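PDB 1V43: sugar-binding transport ATP-binding protein from Pyrococcus horikoshii, which probably binds and hydrolyses ATP to drive sugar uptake, as the ATPase subunit of an ABC-type multisugar transporter. Local coordinates for residues 291-296 against 351-356; 248-253 against 333-338; 317-322 against 340-345. One frame throughout, in Å; residues are numbered along the deposited sequence.

Contact 1: residues 291-296 against 351-356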
loop_
_atom_site.group_PDB
_atom_site.type_symbol
_atom_site.label_atom_id
_atom_site.label_comp_id
_atom_site.label_asym_id
_atom_site.label_seq_id
_atom_site.Cartn_x
_atom_site.Cartn_y
_atom_site.Cartn_z
ATOM N N GLU A 291 -4.094 -3.963 -14.603
ATOM C CA GLU A 291 -5.247 -4.814 -14.321
ATOM C C GLU A 291 -6.203 -4.952 -15.504
ATOM O O GLU A 291 -7.193 -5.675 -15.403
ATOM C CB GLU A 291 -6.034 -4.293 -13.109
ATOM C CG GLU A 291 -6.739 -2.947 -13.346
ATOM C CD GLU A 291 -5.916 -1.744 -12.886
ATOM O OE1 GLU A 291 -4.678 -1.769 -13.017
ATOM O OE2 GLU A 291 -6.516 -0.765 -12.400
ATOM N N HIS A 292 -5.928 -4.257 -16.611
ATOM C CA HIS A 292 -6.796 -4.364 -17.777
ATOM C C HIS A 292 -6.132 -5.170 -18.876
ATOM O O HIS A 292 -6.522 -5.116 -20.040
ATOM C CB HIS A 292 -7.225 -2.982 -18.296
ATOM C CG HIS A 292 -8.143 -2.255 -17.360
ATOM N ND1 HIS A 292 -8.947 -2.915 -16.456
ATOM C CD2 HIS A 292 -8.342 -0.931 -17.146
ATOM C CE1 HIS A 292 -9.594 -2.033 -15.717
ATOM N NE2 HIS A 292 -9.245 -0.821 -16.114
ATOM N N MET A 293 -5.125 -5.931 -18.477
ATOM C CA MET A 293 -4.387 -6.803 -19.376
ATOM C C MET A 293 -4.340 -8.149 -18.686
ATOM O O MET A 293 -4.652 -8.265 -17.498
ATOM C CB MET A 293 -2.959 -6.298 -19.578
ATOM C CG MET A 293 -2.847 -4.959 -20.297
ATOM S SD MET A 293 -1.199 -4.239 -20.126
ATOM C CE MET A 293 -0.412 -5.154 -21.175
ATOM N N THR A 294 -3.947 -9.172 -19.430
ATOM C CA THR A 294 -3.833 -10.508 -18.873
ATOM C C THR A 294 -2.794 -11.260 -19.696
ATOM O O THR A 294 -2.173 -10.684 -20.589
ATOM C CB THR A 294 -5.186 -11.239 -18.917
ATOM O OG1 THR A 294 -5.119 -12.408 -18.088
ATOM C CG2 THR A 294 -5.543 -11.644 -20.350
ATOM N N VAL A 295 -2.584 -12.531 -19.380
ATOM C CA VAL A 295 -1.618 -13.355 -20.110
ATOM C C VAL A 295 -2.336 -14.579 -20.680
ATOM O O VAL A 295 -3.209 -15.140 -20.029
ATOM C CB VAL A 295 -0.483 -13.859 -19.181
ATOM C CG1 VAL A 295 0.304 -14.943 -19.875
ATOM C CG2 VAL A 295 0.447 -12.722 -18.802
ATOM N N GLU A 296 -1.968 -14.992 -21.888
ATOM C CA GLU A 296 -2.590 -16.163 -22.500
ATOM C C GLU A 296 -2.486 -17.385 -21.598
ATOM O O GLU A 296 -1.449 -17.611 -20.961
ATOM C CB GLU A 296 -1.928 -16.509 -23.834
ATOM C CG GLU A 296 -2.409 -17.855 -24.389
ATOM C CD GLU A 296 -1.656 -18.298 -25.631
ATOM O OE1 GLU A 296 -0.427 -18.594 -25.514
ATOM O OE2 GLU A 296 -2.299 -18.355 -26.723
ATOM N N VAL A 351 5.634 -14.453 -22.906
ATOM C CA VAL A 351 4.198 -14.521 -22.636
ATOM C C VAL A 351 3.392 -13.756 -23.679
ATOM O O VAL A 351 3.882 -12.796 -24.264
ATOM C CB VAL A 351 3.857 -13.930 -21.237
ATOM C CG1 VAL A 351 4.545 -14.730 -20.150
ATOM C CG2 VAL A 351 4.284 -12.461 -21.159
ATOM N N LYS A 352 2.163 -14.201 -23.928
ATOM C CA LYS A 352 1.290 -13.515 -24.870
ATOM C C LYS A 352 0.455 -12.578 -24.021
ATOM O O LYS A 352 -0.468 -13.010 -23.341
ATOM C CB LYS A 352 0.351 -14.488 -25.593
ATOM C CG LYS A 352 0.939 -15.177 -26.807
ATOM C CD LYS A 352 -0.051 -16.191 -27.395
ATOM C CE LYS A 352 0.608 -17.072 -28.459
ATOM N NZ LYS A 352 -0.262 -18.220 -28.863
ATOM N N VAL A 353 0.786 -11.297 -24.052
ATOM C CA VAL A 353 0.045 -10.324 -23.277
ATOM C C VAL A 353 -1.225 -9.937 -24.027
ATOM O O VAL A 353 -1.181 -9.564 -25.199
ATOM C CB VAL A 353 0.888 -9.072 -23.021
ATOM C CG1 VAL A 353 0.068 -8.061 -22.246
ATOM C CG2 VAL A 353 2.156 -9.440 -22.244
ATOM N N ILE A 354 -2.357 -10.032 -23.341
ATOM C CA ILE A 354 -3.645 -9.695 -23.933
ATOM C C ILE A 354 -4.204 -8.404 -23.340
ATOM O O ILE A 354 -4.495 -8.347 -22.144
ATOM C CB ILE A 354 -4.675 -10.818 -23.687
ATOM C CG1 ILE A 354 -4.052 -12.180 -23.992
ATOM C CG2 ILE A 354 -5.887 -10.611 -24.579
ATOM C CD1 ILE A 354 -5.018 -13.343 -23.832
ATOM N N MET A 355 -4.353 -7.380 -24.181
ATOM C CA MET A 355 -4.891 -6.085 -23.770
ATOM C C MET A 355 -6.400 -5.969 -24.040
ATOM O O MET A 355 -6.892 -6.381 -25.107
ATOM C CB MET A 355 -4.199 -4.939 -24.523
ATOM C CG MET A 355 -2.682 -4.983 -24.546
ATOM S SD MET A 355 -1.969 -3.434 -25.169
ATOM C CE MET A 355 -3.276 -2.873 -26.277
ATOM N N ASP A 356 -7.129 -5.398 -23.083
ATOM C CA ASP A 356 -8.565 -5.192 -23.251
ATOM C C ASP A 356 -8.738 -3.856 -23.969
ATOM O O ASP A 356 -8.624 -2.789 -23.360
ATOM C CB ASP A 356 -9.292 -5.132 -21.900
ATOM C CG ASP A 356 -10.816 -5.087 -22.055
ATOM O OD1 ASP A 356 -11.316 -4.609 -23.103
ATOM O OD2 ASP A 356 -11.520 -5.520 -21.123
#
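Thr-294 and Ile-354 form the hydrogen-bonded pair at the middle of an antiparallel pairing between strand 293-295 and the strand carrying 351-356, whose directions differ by 153°. Ile-354 N reaches Thr-294 O at 2.8 Å in a nearly straight bond, and Thr-294 N returns to Ile-354 O at 2.9 Å. Further along, Glu-296 N bonds to Lys-352 O at 2.9 Å, and Asp-356 N to His-292 O at 3.1 Å. CA-H...O contacts fill the intervals, among them Val-295 CA to Lys-352 O.

Apolar packing divides between the two faces. On the face of Thr-294 and Ile-354 the side chains run side by side, and Thr-294 CG2 touches Ile-354 CB at 3.5 Å; OG1 of Thr-294, anti to the backbone N (chi1 -166°), is thereby turned from the isoleucine. On the other face Met-293 and Met-355 lie side by side, pointing the same way, though the position of the Met-293 terminal methyl is doubtful. Val-295 crosses Val-351 at about a right angle, CG1 against CB at 3.9 Å.

The salt bridge lies at one end. Glu-296 and Lys-352 extend side by side in the same direction, and NZ of Lys-352 meets OE2 of Glu-296 on its syn side at 3.0 Å; OE1 gets a weak second bond. The aliphatic part of the lysine lies along the carboxylate, at the exposed end of the contact.

Strand 293-295 is the outermost member of its sheet within the chain. Strand 350-356 lies between it and strand 307-319, bonding through Val-351, Val-353 and Met-355. Phe-330 and Leu-326 of strand 323-330 and Ile-288 of strand 283-288 pack on the face of Met-293 and Val-295, whereas Met-304 touches Thr-294 and Ile-354.

Contact 2: residues 248-253 against 333-338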
loop_
_atom_site.group_PDB
_atom_site.type_symbol
_atom_site.label_atom_id
_atom_site.label_comp_id
_atom_site.label_asym_id
_atom_site.label_seq_id
_atom_site.Cartn_x
_atom_site.Cartn_y
_atom_site.Cartn_z
ATOM N N ASN A 248 -0.155 2.032 -17.513
ATOM C CA ASN A 248 0.997 2.048 -18.411
ATOM C C ASN A 248 0.813 3.173 -19.432
ATOM O O ASN A 248 -0.222 3.254 -20.091
ATOM C CB ASN A 248 1.116 0.714 -19.151
ATOM C CG ASN A 248 1.341 -0.448 -18.216
ATOM O OD1 ASN A 248 0.456 -1.282 -18.005
ATOM N ND2 ASN A 248 2.526 -0.504 -17.632
ATOM N N ILE A 249 1.806 4.048 -19.548
ATOM C CA ILE A 249 1.746 5.152 -20.508
ATOM C C ILE A 249 2.834 4.955 -21.568
ATOM O O ILE A 249 4.025 5.045 -21.279
ATOM C CB ILE A 249 1.949 6.522 -19.809
ATOM C CG1 ILE A 249 0.856 6.752 -18.756
ATOM C CG2 ILE A 249 1.892 7.639 -20.829
ATOM C CD1 ILE A 249 -0.539 6.822 -19.337
ATOM N N LEU A 250 2.415 4.675 -22.797
ATOM C CA LEU A 250 3.362 4.449 -23.881
ATOM C C LEU A 250 3.211 5.431 -25.033
ATOM O O LEU A 250 2.115 5.665 -25.529
ATOM C CB LEU A 250 3.212 3.024 -24.422
ATOM C CG LEU A 250 3.430 1.885 -23.431
ATOM C CD1 LEU A 250 3.432 0.558 -24.176
ATOM C CD2 LEU A 250 4.737 2.090 -22.698
ATOM N N GLU A 251 4.332 5.987 -25.464
ATOM C CA GLU A 251 4.352 6.940 -26.567
ATOM C C GLU A 251 4.178 6.195 -27.888
ATOM O O GLU A 251 4.942 5.289 -28.188
ATOM C CB GLU A 251 5.684 7.685 -26.549
ATOM C CG GLU A 251 5.762 8.886 -27.454
ATOM C CD GLU A 251 7.036 9.679 -27.226
ATOM O OE1 GLU A 251 7.280 10.639 -27.988
ATOM O OE2 GLU A 251 7.791 9.345 -26.283
ATOM N N VAL A 252 3.167 6.557 -28.673
ATOM C CA VAL A 252 2.948 5.891 -29.955
ATOM C C VAL A 252 2.510 6.823 -31.099
ATOM O O VAL A 252 2.171 7.987 -30.879
ATOM C CB VAL A 252 1.907 4.755 -29.827
ATOM C CG1 VAL A 252 2.363 3.752 -28.775
ATOM C CG2 VAL A 252 0.544 5.323 -29.490
ATOM N N SER A 253 2.531 6.293 -32.322
ATOM C CA SER A 253 2.133 7.047 -33.507
ATOM C C SER A 253 0.872 6.430 -34.096
ATOM O O SER A 253 0.739 5.208 -34.133
ATOM C CB SER A 253 3.254 7.028 -34.547
ATOM O OG SER A 253 4.402 7.698 -34.057
ATOM N N GLU A 333 9.775 -1.380 -24.968
ATOM C CA GLU A 333 9.105 -0.855 -23.786
ATOM C C GLU A 333 8.932 -1.845 -22.642
ATOM O O GLU A 333 9.085 -3.053 -22.813
ATOM C CB GLU A 333 7.743 -0.297 -24.186
ATOM C CG GLU A 333 7.482 1.088 -23.650
ATOM C CD GLU A 333 8.491 2.102 -24.144
ATOM O OE1 GLU A 333 8.659 2.225 -25.376
ATOM O OE2 GLU A 333 9.113 2.779 -23.299
ATOM N N LEU A 334 8.606 -1.312 -21.468
ATOM C CA LEU A 334 8.397 -2.131 -20.275
ATOM C C LEU A 334 7.064 -1.753 -19.620
ATOM O O LEU A 334 6.865 -0.606 -19.217
ATOM C CB LEU A 334 9.544 -1.902 -19.292
ATOM C CG LEU A 334 9.693 -2.868 -18.118
ATOM C CD1 LEU A 334 9.832 -4.295 -18.626
ATOM C CD2 LEU A 334 10.922 -2.472 -17.310
ATOM N N VAL A 335 6.150 -2.712 -19.523
ATOM C CA VAL A 335 4.848 -2.449 -18.917
ATOM C C VAL A 335 4.571 -3.447 -17.803
ATOM O O VAL A 335 5.209 -4.498 -17.730
ATOM C CB VAL A 335 3.695 -2.547 -19.949
ATOM C CG1 VAL A 335 3.950 -1.606 -21.119
ATOM C CG2 VAL A 335 3.547 -3.981 -20.430
ATOM N N LYS A 336 3.618 -3.116 -16.938
ATOM C CA LYS A 336 3.255 -4.009 -15.838
ATOM C C LYS A 336 1.907 -4.630 -16.097
ATOM O O LYS A 336 0.994 -3.959 -16.559
ATOM C CB LYS A 336 3.180 -3.250 -14.513
ATOM C CG LYS A 336 4.493 -2.679 -14.034
ATOM C CD LYS A 336 4.267 -1.896 -12.763
ATOM C CE LYS A 336 5.532 -1.251 -12.258
ATOM N NZ LYS A 336 5.267 -0.547 -10.976
ATOM N N VAL A 337 1.793 -5.915 -15.784
ATOM C CA VAL A 337 0.553 -6.654 -15.945
ATOM C C VAL A 337 0.185 -7.220 -14.571
ATOM O O VAL A 337 0.989 -7.899 -13.923
ATOM C CB VAL A 337 0.711 -7.805 -16.953
ATOM C CG1 VAL A 337 -0.548 -8.663 -16.967
ATOM C CG2 VAL A 337 0.976 -7.238 -18.349
ATOM N N LYS A 338 -1.031 -6.939 -14.121
ATOM C CA LYS A 338 -1.454 -7.415 -12.817
ATOM C C LYS A 338 -2.371 -8.626 -12.903
ATOM O O LYS A 338 -3.456 -8.547 -13.465
ATOM C CB LYS A 338 -2.151 -6.289 -12.054
ATOM C CG LYS A 338 -2.642 -6.694 -10.682
ATOM C CD LYS A 338 -3.300 -5.517 -9.988
ATOM C CE LYS A 338 -3.879 -5.923 -8.646
ATOM N NZ LYS A 338 -4.426 -4.759 -7.909
#
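Two antiparallel sheets face each other in the C-terminal part of the chain, which belongs to the OB-fold class seen in MalK-type ATPases, and this contact joins a strand of each through side chains. Strands 248-253 and 333-338 run nearly antiparallel, at 155°, but their axes come no closer than 7.5 Å, and they do not pair main chain to main chain.

Leu-250 and Val-335 supply the apolar centre. They cross at about a right angle, CD1 of the leucine meeting CG1 of the valine at 3.8 Å. With CG1 anti to its own carbonyl carbon (chi1 -56°), Val-335 brings this methyl between Leu-250 and Asn-248. Glu-333 slides past Leu-250 in the opposite direction, its chain bent at chi2; how closely its CG approaches the leucine is doubtful.

Asn-248 carries the polar end. Its side chain crosses that of Val-335, its CG 3.6 Å from Val-335 CB, and brings the amide group to the backbone of Lys-336. The lysine chain then runs off beside Pro-245 and Pro-290.

The chemistry is therefore mainly that of a buried interior: Leu-250 and Val-335 meet between the sheets, and the Asn-248 amide is set against a strand backbone. At the other end the Glu-333 carboxylate has a long, weak ion pair with Arg-262. What joins the two sheets here is thus a side-chain contact, aliphatic at its centre and polar at its ends.

Contact 3: residues 317-322 against 340-345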
loop_
_atom_site.group_PDB
_atom_site.type_symbol
_atom_site.label_atom_id
_atom_site.label_comp_id
_atom_site.label_asym_id
_atom_site.label_seq_id
_atom_site.Cartn_x
_atom_site.Cartn_y
_atom_site.Cartn_z
ATOM N N VAL A 317 9.161 -10.315 -11.817
ATOM C CA VAL A 317 7.904 -10.711 -11.225
ATOM C C VAL A 317 7.785 -10.346 -9.750
ATOM O O VAL A 317 8.683 -10.616 -8.961
ATOM C CB VAL A 317 7.701 -12.247 -11.341
ATOM C CG1 VAL A 317 6.356 -12.653 -10.722
ATOM C CG2 VAL A 317 7.803 -12.674 -12.800
ATOM N N GLU A 318 6.669 -9.715 -9.402
ATOM C CA GLU A 318 6.360 -9.379 -8.028
ATOM C C GLU A 318 5.293 -10.431 -7.672
ATOM O O GLU A 318 4.116 -10.233 -7.956
ATOM C CB GLU A 318 5.733 -7.982 -7.913
ATOM C CG GLU A 318 6.574 -6.813 -8.381
ATOM C CD GLU A 318 5.824 -5.487 -8.240
ATOM O OE1 GLU A 318 5.341 -5.198 -7.130
ATOM O OE2 GLU A 318 5.706 -4.732 -9.226
ATOM N N ALA A 319 5.704 -11.552 -7.092
ATOM C CA ALA A 319 4.759 -12.610 -6.703
ATOM C C ALA A 319 4.338 -12.301 -5.271
ATOM O O ALA A 319 4.953 -12.784 -4.320
ATOM C CB ALA A 319 5.445 -13.974 -6.769
ATOM N N LEU A 320 3.287 -11.502 -5.119
ATOM C CA LEU A 320 2.863 -11.073 -3.792
ATOM C C LEU A 320 1.845 -11.959 -3.103
ATOM O O LEU A 320 1.307 -11.583 -2.050
ATOM C CB LEU A 320 2.331 -9.634 -3.871
ATOM C CG LEU A 320 3.201 -8.716 -4.739
ATOM C CD1 LEU A 320 2.568 -7.343 -4.883
ATOM C CD2 LEU A 320 4.579 -8.609 -4.110
ATOM N N GLY A 321 1.588 -13.129 -3.686
ATOM C CA GLY A 321 0.631 -14.061 -3.110
ATOM C C GLY A 321 -0.806 -13.654 -3.402
ATOM O O GLY A 321 -1.557 -14.403 -4.031
ATOM N N THR A 322 -1.193 -12.461 -2.952
ATOM C CA THR A 322 -2.543 -11.960 -3.179
ATOM C C THR A 322 -2.733 -11.523 -4.648
ATOM O O THR A 322 -3.833 -11.591 -5.187
ATOM C CB THR A 322 -2.847 -10.789 -2.201
ATOM O OG1 THR A 322 -4.229 -10.413 -2.309
ATOM C CG2 THR A 322 -1.944 -9.590 -2.502
ATOM N N PRO A 340 -4.420 -11.728 -10.753
ATOM C CA PRO A 340 -4.940 -12.097 -9.429
ATOM C C PRO A 340 -4.263 -13.373 -8.942
ATOM O O PRO A 340 -3.869 -14.214 -9.751
ATOM C CB PRO A 340 -6.434 -12.320 -9.684
ATOM C CG PRO A 340 -6.718 -11.417 -10.883
ATOM C CD PRO A 340 -5.502 -11.660 -11.753
ATOM N N GLY A 341 -4.114 -13.513 -7.628
ATOM C CA GLY A 341 -3.505 -14.717 -7.087
ATOM C C GLY A 341 -1.996 -14.803 -7.214
ATOM O O GLY A 341 -1.338 -13.846 -7.634
ATOM N N HIS A 342 -1.456 -15.968 -6.864
ATOM C CA HIS A 342 -0.014 -16.226 -6.889
ATOM C C HIS A 342 0.342 -17.000 -8.158
ATOM O O HIS A 342 -0.135 -18.115 -8.370
ATOM C CB HIS A 342 0.374 -17.035 -5.633
ATOM C CG HIS A 342 1.824 -16.938 -5.250
ATOM N ND1 HIS A 342 2.467 -15.733 -5.047
ATOM C CD2 HIS A 342 2.744 -17.899 -4.988
ATOM C CE1 HIS A 342 3.716 -15.957 -4.678
ATOM N NE2 HIS A 342 3.911 -17.263 -4.635
ATOM N N ILE A 343 1.171 -16.392 -9.002
ATOM C CA ILE A 343 1.610 -17.001 -10.261
ATOM C C ILE A 343 3.053 -16.549 -10.502
ATOM O O ILE A 343 3.325 -15.780 -11.426
ATOM C CB ILE A 343 0.722 -16.528 -11.436
ATOM C CG1 ILE A 343 -0.736 -16.892 -11.158
ATOM C CG2 ILE A 343 1.176 -17.169 -12.733
ATOM C CD1 ILE A 343 -1.713 -16.262 -12.123
ATOM N N PRO A 344 3.995 -17.018 -9.658
ATOM C CA PRO A 344 5.431 -16.703 -9.708
ATOM C C PRO A 344 6.202 -17.102 -10.962
ATOM O O PRO A 344 7.369 -17.486 -10.862
ATOM C CB PRO A 344 5.987 -17.409 -8.468
ATOM C CG PRO A 344 4.822 -17.427 -7.534
ATOM C CD PRO A 344 3.694 -17.819 -8.457
ATOM N N ILE A 345 5.567 -17.012 -12.131
ATOM C CA ILE A 345 6.239 -17.362 -13.380
ATOM C C ILE A 345 7.640 -16.757 -13.344
ATOM O O ILE A 345 7.848 -15.694 -12.755
ATOM C CB ILE A 345 5.472 -16.831 -14.614
ATOM C CG1 ILE A 345 5.613 -15.319 -14.724
ATOM C CG2 ILE A 345 4.005 -17.187 -14.503
ATOM C CD1 ILE A 345 5.025 -14.767 -15.996
#
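Gly-321 and His-342 bring the two backbones to within 4.4 Å, CA to CA, where the turn after strand 317-319 lies against the irregular loop 340-345. Neither glycine in the contact follows an ordinary strand path: Gly-321 has phi 78° and Gly-341 phi 77°, values that glycine adopts readily. A hydrogen bond runs from Gly-341 N to Thr-322 O at 3.1 Å, and it is bent, the donor standing well above the carbonyl plane. Within the loop, Ile-345 N is bonded back to Ile-343 O, curling the chain at Pro-344.

His-342 is the main side chain here. Its CG lies anti to the backbone N (chi1 -158°), which carries the ring over the turn at Gly-321, with ND1 3.1 Å from Gly-321 N. Ala-319 O sits in the ring plane at its edge, near CE1. The methyl of Ala-319 comes up obliquely, 3.4 Å from His-342 CE1, while Pro-344 CG lies above one ring face, offset toward the rim. That proline, which is poorly ordered, also meets the alanine, CG to CB at 3.6 Å.

Farther back along the strand, Val-317 crosses Ile-345 at about a right angle, its CG2 3.9 Å from Ile-345 CG1; this methyl also approaches the backbone carbonyl of Ile-345.

The contact lies at one end of the sheet, where strand 307-319 turns into strand 323-330 and strand 333-340 gives way to the loop before strand 350-356. Thr-324 of strand 323-330 bonds both Gly-341 O and Ile-343 N through OG1, and Leu-326 packs on Val-317 and Ile-345. Across the dimer interface, Thr-227 of the second subunit bonds His-342 NE2, and Lys-338 of the second subunit bonds Thr-322 OG1.

All three contacts involve the five-stranded sheet that includes strands 307-319 and 350-356, but at different levels of the fold. Contact 1 pairs neighbouring strands at its edge, partly buried, and relies on regular backbone bonds with a surface ion pair. Contact 2 is the most buried and reaches out of that sheet to the opposing one, so side-chain packing replaces backbone pairing. Contact 3, at the loops, mixes a bent backbone bond with histidine, proline and glycine packing. Contacts 2 and 3 both reach the second subunit. Contacts 1 and 2 touch where Glu-291 comes up to Lys-338; Val-351 and Ile-345 connect contacts 1 and 3. Contacts 2 and 3 adjoin only in sequence.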